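Local structure of DUF1116 domain-containing protein (Enterococcus faecalis, 3CLQ) at residues N14-I22 / T348-T356; N339-I347 / E376-N384. The protein is of unknown function but belongs to the AllG family, named after a subunit of oxamate carbamoyltransferase, and may share a related role. All coordinates share one frame; numbering follows the deposited sequence.

Contact 1. Residues N14-I22 / T348-T356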
ATOM      1  N   ASN B  14     -27.388   3.244 -21.340  1.00 51.75           N
ATOM      2  CA  ASN B  14     -26.090   3.466 -20.733  1.00 52.72           C
ATOM      3  C   ASN B  14     -26.188   3.430 -19.206  1.00 52.89           C
ATOM      4  O   ASN B  14     -25.301   2.917 -18.537  1.00 51.82           O
ATOM      5  CB  ASN B  14     -25.448   4.758 -21.253  1.00 53.69           C
ATOM      6  CG  ASN B  14     -25.081   4.677 -22.741  1.00 54.45           C
ATOM      7  OD1 ASN B  14     -25.643   3.875 -23.493  1.00 54.88           O
ATOM      8  ND2 ASN B  14     -24.142   5.520 -23.167  1.00 54.70           N
ATOM      9  N   GLU B  15     -27.295   3.948 -18.684  1.00 53.94           N
ATOM     10  CA  GLU B  15     -27.622   3.879 -17.268  1.00 54.76           C
ATOM     11  C   GLU B  15     -27.617   2.443 -16.723  1.00 55.18           C
ATOM     12  O   GLU B  15     -26.994   2.152 -15.688  1.00 53.54           O
ATOM     13  CB  GLU B  15     -28.984   4.514 -17.021  1.00 55.71           C
ATOM     14  CG  GLU B  15     -29.432   4.488 -15.549  1.00 58.44           C
ATOM     15  CD  GLU B  15     -28.583   5.389 -14.635  1.00 59.97           C
ATOM     16  OE1 GLU B  15     -28.082   6.434 -15.127  1.00 61.03           O
ATOM     17  OE2 GLU B  15     -28.426   5.058 -13.430  1.00 60.26           O
ATOM     18  N   GLU B  16     -28.331   1.561 -17.422  1.00 56.24           N
ATOM     19  CA  GLU B  16     -28.403   0.146 -17.066  1.00 55.45           C
ATOM     20  C   GLU B  16     -27.028  -0.515 -17.224  1.00 54.48           C
ATOM     21  O   GLU B  16     -26.568  -1.226 -16.324  1.00 53.94           O
ATOM     22  CB  GLU B  16     -29.507  -0.565 -17.876  1.00 56.64           C
ATOM     23  CG  GLU B  16     -29.670  -2.097 -17.678  1.00 57.84           C
ATOM     24  CD  GLU B  16     -29.739  -2.571 -16.189  1.00 59.97           C
ATOM     25  OE1 GLU B  16     -29.955  -1.743 -15.265  1.00 61.00           O
ATOM     26  OE2 GLU B  16     -29.571  -3.796 -15.937  1.00 59.82           O
ATOM     27  N   ALA B  17     -26.359  -0.256 -18.340  1.00 53.17           N
ATOM     28  CA  ALA B  17     -25.051  -0.864 -18.584  1.00 52.64           C
ATOM     29  C   ALA B  17     -24.010  -0.454 -17.553  1.00 52.67           C
ATOM     30  O   ALA B  17     -23.336  -1.311 -16.975  1.00 53.33           O
ATOM     31  CB  ALA B  17     -24.566  -0.538 -19.973  1.00 52.91           C
ATOM     32  N   VAL B  18     -23.874   0.849 -17.312  1.00 52.17           N
ATOM     33  CA  VAL B  18     -22.886   1.339 -16.346  1.00 51.68           C
ATOM     34  C   VAL B  18     -23.240   0.944 -14.918  1.00 51.64           C
ATOM     35  O   VAL B  18     -22.353   0.811 -14.064  1.00 52.79           O
ATOM     36  CB  VAL B  18     -22.628   2.878 -16.447  1.00 51.96           C
ATOM     37  CG1 VAL B  18     -23.826   3.685 -15.993  1.00 51.28           C
ATOM     38  CG2 VAL B  18     -21.408   3.267 -15.623  1.00 52.31           C
ATOM     39  N   THR B  19     -24.530   0.741 -14.658  1.00 51.41           N
ATOM     40  CA  THR B  19     -24.958   0.278 -13.347  1.00 51.00           C
ATOM     41  C   THR B  19     -24.508  -1.143 -13.124  1.00 50.35           C
ATOM     42  O   THR B  19     -24.194  -1.510 -12.003  1.00 50.77           O
ATOM     43  CB  THR B  19     -26.481   0.366 -13.124  1.00 51.63           C
ATOM     44  OG1 THR B  19     -26.880   1.737 -13.133  1.00 53.18           O
ATOM     45  CG2 THR B  19     -26.853  -0.200 -11.759  1.00 51.58           C
ATOM     46  N   ARG B  20     -24.472  -1.953 -14.173  1.00 49.53           N
ATOM     47  CA  ARG B  20     -23.967  -3.292 -13.982  1.00 50.61           C
ATOM     48  C   ARG B  20     -22.490  -3.216 -13.629  1.00 51.53           C
ATOM     49  O   ARG B  20     -22.071  -3.708 -12.590  1.00 54.31           O
ATOM     50  CB  ARG B  20     -24.206  -4.165 -15.187  1.00 50.77           C
ATOM     51  CG  ARG B  20     -25.670  -4.431 -15.451  1.00 51.28           C
ATOM     52  CD  ARG B  20     -25.816  -5.659 -16.304  1.00 51.13           C
ATOM     53  NE  ARG B  20     -26.876  -6.505 -15.778  1.00 52.64           N
ATOM     54  CZ  ARG B  20     -26.880  -7.837 -15.801  1.00 52.41           C
ATOM     55  NH1 ARG B  20     -25.868  -8.526 -16.320  1.00 52.00           N
ATOM     56  NH2 ARG B  20     -27.917  -8.478 -15.295  1.00 53.14           N
ATOM     57  N   ILE B  21     -21.721  -2.535 -14.453  1.00 51.25           N
ATOM     58  CA  ILE B  21     -20.296  -2.402 -14.253  1.00 50.47           C
ATOM     59  C   ILE B  21     -19.976  -1.939 -12.844  1.00 51.05           C
ATOM     60  O   ILE B  21     -19.204  -2.578 -12.128  1.00 51.35           O
ATOM     61  CB  ILE B  21     -19.749  -1.415 -15.289  1.00 50.30           C
ATOM     62  CG1 ILE B  21     -20.045  -1.941 -16.694  1.00 49.61           C
ATOM     63  CG2 ILE B  21     -18.254  -1.118 -15.078  1.00 49.65           C
ATOM     64  CD1 ILE B  21     -19.865  -0.896 -17.808  1.00 50.23           C
ATOM     65  N   ILE B  22     -20.588  -0.838 -12.427  1.00 51.53           N
ATOM     66  CA  ILE B  22     -20.287  -0.266 -11.106  1.00 51.05           C
ATOM     67  C   ILE B  22     -20.647  -1.218  -9.981  1.00 52.15           C
ATOM     68  O   ILE B  22     -19.897  -1.362  -9.013  1.00 54.28           O
ATOM     69  CB  ILE B  22     -21.034   1.066 -10.896  1.00 50.40           C
ATOM     70  CG1 ILE B  22     -20.358   2.193 -11.675  1.00 48.75           C
ATOM     71  CG2 ILE B  22     -21.159   1.416  -9.405  1.00 50.03           C
ATOM     72  CD1 ILE B  22     -21.258   3.392 -11.876  1.00 47.99           C
ATOM     73  N   THR B 348     -16.907   9.482 -20.203  1.00 55.37           N
ATOM     74  CA  THR B 348     -17.455   8.355 -19.456  1.00 54.63           C
ATOM     75  C   THR B 348     -18.856   8.642 -18.952  1.00 53.93           C
ATOM     76  O   THR B 348     -19.278   9.790 -18.925  1.00 54.25           O
ATOM     77  CB  THR B 348     -16.543   8.002 -18.278  1.00 54.58           C
ATOM     78  OG1 THR B 348     -16.184   9.203 -17.573  1.00 54.59           O
ATOM     79  CG2 THR B 348     -15.288   7.318 -18.776  1.00 54.31           C
ATOM     80  N   THR B 349     -19.578   7.611 -18.538  1.00 53.10           N
ATOM     81  CA  THR B 349     -20.999   7.786 -18.223  1.00 53.31           C
ATOM     82  C   THR B 349     -21.293   8.363 -16.821  1.00 54.57           C
ATOM     83  O   THR B 349     -22.148   9.252 -16.684  1.00 54.05           O
ATOM     84  CB  THR B 349     -21.789   6.486 -18.448  1.00 52.51           C
ATOM     85  OG1 THR B 349     -21.433   5.912 -19.719  1.00 52.71           O
ATOM     86  CG2 THR B 349     -23.279   6.768 -18.403  1.00 51.35           C
ATOM     87  N   LYS B 350     -20.617   7.844 -15.791  1.00 55.26           N
ATOM     88  CA  LYS B 350     -20.690   8.419 -14.430  1.00 57.34           C
ATOM     89  C   LYS B 350     -19.544   7.901 -13.576  1.00 57.01           C
ATOM     90  O   LYS B 350     -18.849   6.985 -13.994  1.00 57.33           O
ATOM     91  CB  LYS B 350     -22.037   8.148 -13.734  1.00 57.90           C
ATOM     92  CG  LYS B 350     -22.305   6.687 -13.384  1.00 58.61           C
ATOM     93  CD  LYS B 350     -23.562   6.521 -12.514  1.00 58.46           C
ATOM     94  CE  LYS B 350     -24.843   6.778 -13.309  1.00 58.80           C
ATOM     95  NZ  LYS B 350     -26.041   6.348 -12.534  1.00 59.43           N
ATOM     96  N   GLU B 351     -19.340   8.507 -12.404  1.00 57.13           N
ATOM     97  CA  GLU B 351     -18.294   8.085 -11.447  1.00 57.09           C
ATOM     98  C   GLU B 351     -18.719   6.829 -10.693  1.00 56.89           C
ATOM     99  O   GLU B 351     -19.850   6.715 -10.249  1.00 58.03           O
ATOM    100  CB  GLU B 351     -18.007   9.174 -10.400  1.00 56.38           C
ATOM    101  CG  GLU B 351     -17.759  10.569 -10.944  1.00 57.03           C
ATOM    102  CD  GLU B 351     -17.490  11.612  -9.839  1.00 57.68           C
ATOM    103  OE1 GLU B 351     -17.321  11.232  -8.650  1.00 57.07           O
ATOM    104  OE2 GLU B 351     -17.452  12.827 -10.165  1.00 58.62           O
ATOM    105  N   ASN B 352     -17.807   5.883 -10.534  1.00 56.66           N
ATOM    106  CA  ASN B 352     -18.048   4.756  -9.651  1.00 55.41           C
ATOM    107  C   ASN B 352     -17.830   5.165  -8.183  1.00 55.02           C
ATOM    108  O   ASN B 352     -16.697   5.391  -7.768  1.00 55.26           O
ATOM    109  CB  ASN B 352     -17.088   3.641 -10.031  1.00 54.58           C
ATOM    110  CG  ASN B 352     -17.289   2.412  -9.211  1.00 54.81           C
ATOM    111  OD1 ASN B 352     -18.036   2.426  -8.228  1.00 56.57           O
ATOM    112  ND2 ASN B 352     -16.636   1.325  -9.599  1.00 53.66           N
ATOM    113  N   PRO B 353     -18.905   5.253  -7.382  1.00 54.78           N
ATOM    114  CA  PRO B 353     -18.705   5.686  -5.977  1.00 54.48           C
ATOM    115  C   PRO B 353     -17.946   4.676  -5.081  1.00 55.07           C
ATOM    116  O   PRO B 353     -17.376   5.052  -4.048  1.00 56.38           O
ATOM    117  CB  PRO B 353     -20.137   5.906  -5.465  1.00 53.39           C
ATOM    118  CG  PRO B 353     -20.996   5.051  -6.318  1.00 53.61           C
ATOM    119  CD  PRO B 353     -20.322   4.976  -7.690  1.00 54.28           C
ATOM    120  N   ASN B 354     -17.925   3.412  -5.486  1.00 54.64           N
ATOM    121  CA  ASN B 354     -17.295   2.355  -4.713  1.00 53.37           C
ATOM    122  C   ASN B 354     -15.781   2.322  -4.857  1.00 52.86           C
ATOM    123  O   ASN B 354     -15.113   1.542  -4.181  1.00 52.42           O
ATOM    124  CB  ASN B 354     -17.852   1.006  -5.173  1.00 54.12           C
ATOM    125  CG  ASN B 354     -19.321   0.849  -4.851  1.00 54.28           C
ATOM    126  OD1 ASN B 354     -19.705   0.925  -3.701  1.00 54.77           O
ATOM    127  ND2 ASN B 354     -20.154   0.640  -5.872  1.00 55.29           N
ATOM    128  N   VAL B 355     -15.250   3.137  -5.763  1.00 52.19           N
ATOM    129  CA  VAL B 355     -13.813   3.179  -6.042  1.00 51.83           C
ATOM    130  C   VAL B 355     -13.401   4.622  -6.349  1.00 52.27           C
ATOM    131  O   VAL B 355     -13.769   5.181  -7.388  1.00 52.51           O
ATOM    132  CB  VAL B 355     -13.461   2.290  -7.246  1.00 50.70           C
ATOM    133  CG1 VAL B 355     -11.955   2.261  -7.502  1.00 49.52           C
ATOM    134  CG2 VAL B 355     -14.002   0.914  -7.041  1.00 49.77           C
ATOM    135  N   THR B 356     -12.639   5.230  -5.456  1.00 51.38           N
ATOM    136  CA  THR B 356     -12.453   6.655  -5.523  1.00 51.45           C
ATOM    137  C   THR B 356     -10.976   7.091  -5.488  1.00 51.66           C
ATOM    138  O   THR B 356     -10.116   6.339  -5.050  1.00 52.49           O
ATOM    139  CB  THR B 356     -13.226   7.309  -4.362  1.00 52.20           C
ATOM    140  OG1 THR B 356     -12.753   6.774  -3.127  1.00 51.98           O
ATOM    141  CG2 THR B 356     -14.731   7.005  -4.474  1.00 51.57           C
TER
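Lys350 and Ile22 are the main partners where helix 6-23 lies along the edge strand 348-352; the axes of 14-22 and 350-352 approach to 9.5 Å, only 15° from parallel. The CB of Lys350 already heads for the helix. Its CG, wedged between the backbone N and the carbonyl carbon (chi1 68°), packs on Ile22 CD1 at 3.8 Å and lies more loosely by Val18 CG2. CD keeps to the same Ile22 methyl, and there the chain bends at chi3, lifting CE over to the carboxylate of Glu15. NZ finishes in a salt bridge: it meets Glu15 OE2 at 2.9 Å on the syn side, 22° out of the carboxylate plane, with a second, weak bond to Glu15 OE1. Glu15 leaves the helix pointing away from the strand, and a bend in its own chain brings the acid back to the ammonium group.

The tip of Ile22 crosses the lysine chain at about a right angle, while nearer its base it slides past Asn352 in the opposite direction. Its CG1 touches Asn352 CB at 3.9 Å, while Ile22 CG2 sits 3.5 Å from Asn352 OD1 and also meets Pro353 CD. That same oxygen accepts a hydrogen bond from the backbone N of Asn354 at 2.9 Å, with the donor above the carbonyl plane, a bond that probably helps to orient the amide beside the isoleucine. At the other end Thr349 CG2 rests on Val18 CG1 at 4.0 Å and beside Asn14 CB; its hydroxyl is bonded to Gly368 O.

Thr349 and Lys350 together face Thr367 in a classic beta bulge, and Asn352 opens an Asx turn within a type I turn ending at Val355. The helix thus packs against a bulged edge strand of an antiparallel sheet and the corner that follows it.

Contact 2. Residues N339-I347 / E376-N384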
ATOM      1  N   ASN B 339      -4.970  16.204 -14.094  1.00 66.68           N
ATOM      2  CA  ASN B 339      -5.808  16.771 -15.111  1.00 67.34           C
ATOM      3  C   ASN B 339      -6.485  15.755 -16.015  1.00 67.41           C
ATOM      4  O   ASN B 339      -7.607  15.979 -16.475  1.00 67.25           O
ATOM      5  CB  ASN B 339      -4.944  17.681 -15.956  1.00 69.00           C
ATOM      6  CG  ASN B 339      -5.592  18.997 -16.206  1.00 70.15           C
ATOM      7  OD1 ASN B 339      -5.133  20.034 -15.704  1.00 70.56           O
ATOM      8  ND2 ASN B 339      -6.688  18.976 -16.965  1.00 70.13           N
ATOM      9  N   TYR B 340      -5.792  14.652 -16.285  1.00 67.24           N
ATOM     10  CA  TYR B 340      -6.275  13.621 -17.211  1.00 67.15           C
ATOM     11  C   TYR B 340      -7.451  12.834 -16.626  1.00 66.77           C
ATOM     12  O   TYR B 340      -8.436  12.520 -17.317  1.00 65.96           O
ATOM     13  CB  TYR B 340      -5.142  12.648 -17.572  1.00 68.08           C
ATOM     14  CG  TYR B 340      -4.379  12.955 -18.856  1.00 68.55           C
ATOM     15  CD1 TYR B 340      -5.052  13.142 -20.076  1.00 69.02           C
ATOM     16  CD2 TYR B 340      -2.983  13.012 -18.861  1.00 68.76           C
ATOM     17  CE1 TYR B 340      -4.355  13.407 -21.262  1.00 68.75           C
ATOM     18  CE2 TYR B 340      -2.275  13.269 -20.024  1.00 68.85           C
ATOM     19  CZ  TYR B 340      -2.963  13.468 -21.230  1.00 69.03           C
ATOM     20  OH  TYR B 340      -2.247  13.720 -22.391  1.00 68.61           O
ATOM     21  N   SER B 341      -7.324  12.505 -15.344  1.00 66.33           N
ATOM     22  CA  SER B 341      -8.361  11.789 -14.638  1.00 65.60           C
ATOM     23  C   SER B 341      -9.631  12.622 -14.604  1.00 65.78           C
ATOM     24  O   SER B 341     -10.716  12.059 -14.783  1.00 66.26           O
ATOM     25  CB  SER B 341      -7.905  11.438 -13.231  1.00 65.24           C
ATOM     26  OG  SER B 341      -7.031  10.330 -13.259  1.00 65.10           O
ATOM     27  N   LYS B 342      -9.499  13.942 -14.388  1.00 64.82           N
ATOM     28  CA  LYS B 342     -10.632  14.869 -14.503  1.00 64.45           C
ATOM     29  C   LYS B 342     -11.196  14.853 -15.916  1.00 63.39           C
ATOM     30  O   LYS B 342     -12.395  14.717 -16.111  1.00 62.32           O
ATOM     31  CB  LYS B 342     -10.218  16.297 -14.201  1.00 66.25           C
ATOM     32  CG  LYS B 342     -10.097  16.669 -12.742  1.00 68.59           C
ATOM     33  CD  LYS B 342      -9.671  18.156 -12.650  1.00 70.50           C
ATOM     34  CE  LYS B 342      -9.265  18.588 -11.227  1.00 71.94           C
ATOM     35  NZ  LYS B 342      -7.867  18.190 -10.825  1.00 72.39           N
ATOM     36  N   GLU B 343     -10.322  15.017 -16.901  1.00 62.61           N
ATOM     37  CA  GLU B 343     -10.740  15.030 -18.288  1.00 62.06           C
ATOM     38  C   GLU B 343     -11.584  13.815 -18.649  1.00 61.15           C
ATOM     39  O   GLU B 343     -12.638  13.949 -19.271  1.00 59.47           O
ATOM     40  CB  GLU B 343      -9.520  15.062 -19.200  1.00 63.37           C
ATOM     41  CG  GLU B 343      -8.784  16.384 -19.259  1.00 65.58           C
ATOM     42  CD  GLU B 343      -7.814  16.434 -20.434  1.00 67.27           C
ATOM     43  OE1 GLU B 343      -8.079  15.720 -21.439  1.00 68.33           O
ATOM     44  OE2 GLU B 343      -6.798  17.179 -20.359  1.00 67.80           O
HETATM   45  N   MSE B 344     -11.108  12.629 -18.256  1.00 60.49           N
HETATM   46  CA  MSE B 344     -11.718  11.365 -18.670  1.00 60.01           C
HETATM   47  C   MSE B 344     -13.235  11.275 -18.446  1.00 58.62           C
HETATM   48  O   MSE B 344     -13.898  10.405 -19.004  1.00 58.28           O
HETATM   49  CB  MSE B 344     -11.011  10.173 -18.002  1.00 61.69           C
HETATM   50  CG  MSE B 344      -9.827   9.556 -18.753  1.00 63.73           C
HETATM   51 SE   MSE B 344      -9.726   9.816 -20.728  0.85 68.58          SE
HETATM   52  CE  MSE B 344      -8.536  11.373 -20.762  1.00 67.03           C
ATOM     53  N   LEU B 345     -13.764  12.174 -17.623  1.00 57.93           N
ATOM     54  CA  LEU B 345     -15.179  12.212 -17.246  1.00 57.19           C
ATOM     55  C   LEU B 345     -16.107  12.612 -18.392  1.00 56.80           C
ATOM     56  O   LEU B 345     -17.299  12.322 -18.363  1.00 56.47           O
ATOM     57  CB  LEU B 345     -15.391  13.225 -16.121  1.00 57.00           C
ATOM     58  CG  LEU B 345     -14.941  12.926 -14.697  1.00 57.62           C
ATOM     59  CD1 LEU B 345     -15.059  14.166 -13.827  1.00 57.17           C
ATOM     60  CD2 LEU B 345     -15.766  11.791 -14.108  1.00 58.15           C
ATOM     61  N   GLU B 346     -15.566  13.306 -19.379  1.00 56.78           N
ATOM     62  CA  GLU B 346     -16.373  13.793 -20.495  1.00 57.84           C
ATOM     63  C   GLU B 346     -16.585  12.669 -21.476  1.00 57.50           C
ATOM     64  O   GLU B 346     -17.478  12.709 -22.323  1.00 56.95           O
ATOM     65  CB  GLU B 346     -15.668  14.942 -21.184  1.00 58.44           C
ATOM     66  CG  GLU B 346     -15.274  16.053 -20.241  1.00 59.89           C
ATOM     67  CD  GLU B 346     -14.374  17.051 -20.919  1.00 61.73           C
ATOM     68  OE1 GLU B 346     -14.233  16.987 -22.166  1.00 62.25           O
ATOM     69  OE2 GLU B 346     -13.801  17.905 -20.211  1.00 63.31           O
ATOM     70  N   ILE B 347     -15.758  11.650 -21.308  1.00 57.83           N
ATOM     71  CA  ILE B 347     -15.776  10.462 -22.129  1.00 58.46           C
ATOM     72  C   ILE B 347     -16.608   9.349 -21.485  1.00 57.18           C
ATOM     73  O   ILE B 347     -16.960   8.371 -22.143  1.00 57.24           O
ATOM     74  CB  ILE B 347     -14.348   9.936 -22.266  1.00 59.57           C
ATOM     75  CG1 ILE B 347     -13.808  10.137 -23.647  1.00 60.55           C
ATOM     76  CG2 ILE B 347     -14.289   8.446 -22.097  1.00 60.69           C
ATOM     77  CD1 ILE B 347     -12.538   9.304 -23.785  1.00 61.14           C
ATOM     78  N   GLU B 376     -17.942  13.247 -30.155  1.00 58.69           N
ATOM     79  CA  GLU B 376     -18.351  14.641 -30.223  1.00 59.37           C
ATOM     80  C   GLU B 376     -17.309  15.569 -29.573  1.00 58.07           C
ATOM     81  O   GLU B 376     -17.139  16.701 -29.976  1.00 57.88           O
ATOM     82  CB  GLU B 376     -19.785  14.835 -29.701  1.00 61.06           C
ATOM     83  CG  GLU B 376     -19.912  15.171 -28.221  1.00 64.14           C
ATOM     84  CD  GLU B 376     -20.178  16.673 -27.940  1.00 65.36           C
ATOM     85  OE1 GLU B 376     -20.828  17.367 -28.771  1.00 65.61           O
ATOM     86  OE2 GLU B 376     -19.747  17.144 -26.857  1.00 66.31           O
ATOM     87  N   THR B 377     -16.581  15.063 -28.597  1.00 57.66           N
ATOM     88  CA  THR B 377     -15.546  15.843 -27.944  1.00 57.13           C
ATOM     89  C   THR B 377     -14.293  15.872 -28.796  1.00 57.29           C
ATOM     90  O   THR B 377     -13.533  16.844 -28.776  1.00 56.31           O
ATOM     91  CB  THR B 377     -15.136  15.181 -26.632  1.00 56.87           C
ATOM     92  OG1 THR B 377     -14.712  13.840 -26.910  1.00 56.18           O
ATOM     93  CG2 THR B 377     -16.297  15.153 -25.654  1.00 56.63           C
ATOM     94  N   GLY B 378     -14.077  14.778 -29.523  1.00 57.64           N
ATOM     95  CA  GLY B 378     -12.816  14.538 -30.210  1.00 58.37           C
ATOM     96  C   GLY B 378     -11.757  13.908 -29.315  1.00 59.41           C
ATOM     97  O   GLY B 378     -10.684  13.544 -29.781  1.00 59.83           O
HETATM   98  N   MSE B 379     -12.064  13.765 -28.031  1.00 59.61           N
HETATM   99  CA  MSE B 379     -11.095  13.302 -27.047  1.00 61.03           C
HETATM  100  C   MSE B 379     -11.044  11.775 -26.920  1.00 60.14           C
HETATM  101  O   MSE B 379     -12.067  11.132 -26.655  1.00 60.19           O
HETATM  102  CB  MSE B 379     -11.452  13.916 -25.703  1.00 61.02           C
HETATM  103  CG  MSE B 379     -10.515  13.598 -24.602  1.00 62.40           C
HETATM  104 SE   MSE B 379     -11.235  14.305 -22.913  0.55 65.00          SE
HETATM  105  CE  MSE B 379     -11.715  12.644 -22.058  1.00 63.51           C
ATOM    106  N   LEU B 380      -9.859  11.191 -27.092  1.00 59.31           N
ATOM    107  CA  LEU B 380      -9.707   9.727 -26.977  1.00 58.76           C
ATOM    108  C   LEU B 380      -9.329   9.238 -25.575  1.00 58.48           C
ATOM    109  O   LEU B 380      -8.691   9.963 -24.802  1.00 58.85           O
ATOM    110  CB  LEU B 380      -8.661   9.219 -27.970  1.00 59.12           C
ATOM    111  CG  LEU B 380      -9.008   8.929 -29.440  1.00 59.14           C
ATOM    112  CD1 LEU B 380     -10.208   9.740 -29.945  1.00 59.09           C
ATOM    113  CD2 LEU B 380      -7.775   9.156 -30.328  1.00 58.65           C
ATOM    114  N   PRO B 381      -9.721   7.999 -25.234  1.00 57.95           N
ATOM    115  CA  PRO B 381      -9.213   7.368 -24.027  1.00 57.74           C
ATOM    116  C   PRO B 381      -7.697   7.457 -23.957  1.00 57.87           C
ATOM    117  O   PRO B 381      -7.010   7.213 -24.936  1.00 58.06           O
ATOM    118  CB  PRO B 381      -9.620   5.914 -24.215  1.00 57.37           C
ATOM    119  CG  PRO B 381     -10.870   6.002 -24.945  1.00 57.21           C
ATOM    120  CD  PRO B 381     -10.668   7.118 -25.932  1.00 57.51           C
ATOM    121  N   VAL B 382      -7.186   7.839 -22.805  1.00 58.12           N
ATOM    122  CA  VAL B 382      -5.758   7.851 -22.581  1.00 58.00           C
ATOM    123  C   VAL B 382      -5.428   6.547 -21.900  1.00 57.94           C
ATOM    124  O   VAL B 382      -6.082   6.181 -20.933  1.00 58.04           O
ATOM    125  CB  VAL B 382      -5.371   8.982 -21.619  1.00 58.11           C
ATOM    126  CG1 VAL B 382      -5.728   8.602 -20.166  1.00 57.18           C
ATOM    127  CG2 VAL B 382      -3.909   9.277 -21.734  1.00 58.17           C
ATOM    128  N   ILE B 383      -4.436   5.822 -22.394  1.00 57.71           N
ATOM    129  CA  ILE B 383      -3.999   4.645 -21.663  1.00 57.52           C
ATOM    130  C   ILE B 383      -2.505   4.679 -21.389  1.00 57.91           C
ATOM    131  O   ILE B 383      -1.718   5.019 -22.254  1.00 58.43           O
ATOM    132  CB  ILE B 383      -4.443   3.343 -22.330  1.00 57.34           C
ATOM    133  CG1 ILE B 383      -3.290   2.378 -22.443  1.00 57.19           C
ATOM    134  CG2 ILE B 383      -5.007   3.569 -23.719  1.00 57.44           C
ATOM    135  CD1 ILE B 383      -3.682   1.191 -23.238  1.00 58.40           C
ATOM    136  N   ASN B 384      -2.122   4.383 -20.157  1.00 58.24           N
ATOM    137  CA  ASN B 384      -0.712   4.298 -19.805  1.00 58.49           C
ATOM    138  C   ASN B 384      -0.364   2.823 -19.792  1.00 58.51           C
ATOM    139  O   ASN B 384      -1.071   2.013 -19.190  1.00 58.73           O
ATOM    140  CB  ASN B 384      -0.453   4.892 -18.411  1.00 59.32           C
ATOM    141  CG  ASN B 384      -0.469   6.448 -18.377  1.00 59.83           C
ATOM    142  OD1 ASN B 384      -0.780   7.050 -17.323  1.00 60.37           O
ATOM    143  ND2 ASN B 384      -0.096   7.092 -19.493  1.00 58.85           N
TER
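A small apolar cluster joins the last part of helix 334-343 and the residues after it to the loop between helix 371-377 and strand 383-388, with the selenomethionine Met379 at its middle. CG of Met379 stands anti to the backbone N (chi1 -177°) and the chain runs straight until it bends at chi3, which turns CE in against the backbone of 343-347. That methyl lies 3.2 Å from Glu343 O, packs on Ile347 CG1 at 3.6 Å and meets CE of the second selenomethionine, Met344, at 3.7 Å. The two selenomethionine chains pass at a slant.

Met344 folds at both chi2 and chi3, bringing its SE close to the backbone N of Val382 and its CE to 4.0 Å from Val382 CG1. The other methyl of the valine, CG2, stands over one face of the Tyr340 ring in a CH-pi contact, 4.3 Å from the ring centroid and 14° off the normal. On the far flank Ile347 CD1 presses on the proline ring, 3.6 Å from Pro381 CD, and lies nearer still, 3.4 Å, to Met379 O.

Before Met379 the loop is set by an ST turn: Thr377 OG1 accepts a hydrogen bond from the Met379 backbone N at 2.9 Å across Gly378, the first residue after the helix, with positive phi, and the same hydroxyl is bonded to Lys373 O.

The charged groups stay at the margin, where the carboxylate oxygens OE1 of Glu343 and Glu346 approach the selenium of Met379 without bonding to it. Dispersion and fit of shape, rather than directional bonds, therefore hold 339-347 to 376-384, and the turn before Met379 probably helps to set its position.

The chain order 14-22, 339-347, 348-356, 376-384 makes the two contacts alternate, and residues 339-347 of contact 2 run directly into 348-356 of contact 1. Their centres lie 16 Å apart on the same side of the chain's centre, and they touch where Glu351 CG packs on Leu345 CD2 at 3.9 Å. Met344 O is also bonded to Thr348 OG1 across the junction. Strand 363-369 serves both: its Thr367 pairs with Lys350, while its Pro366 is touched by Met344 and Leu345. Just beyond that strand, Asp370 bonds to the backbone of Ile347 and touches Asn14. A bound di(hydroxyethyl)ether, probably from crystallisation, lies about 5 Å from the Asn354 side chain in contact 1.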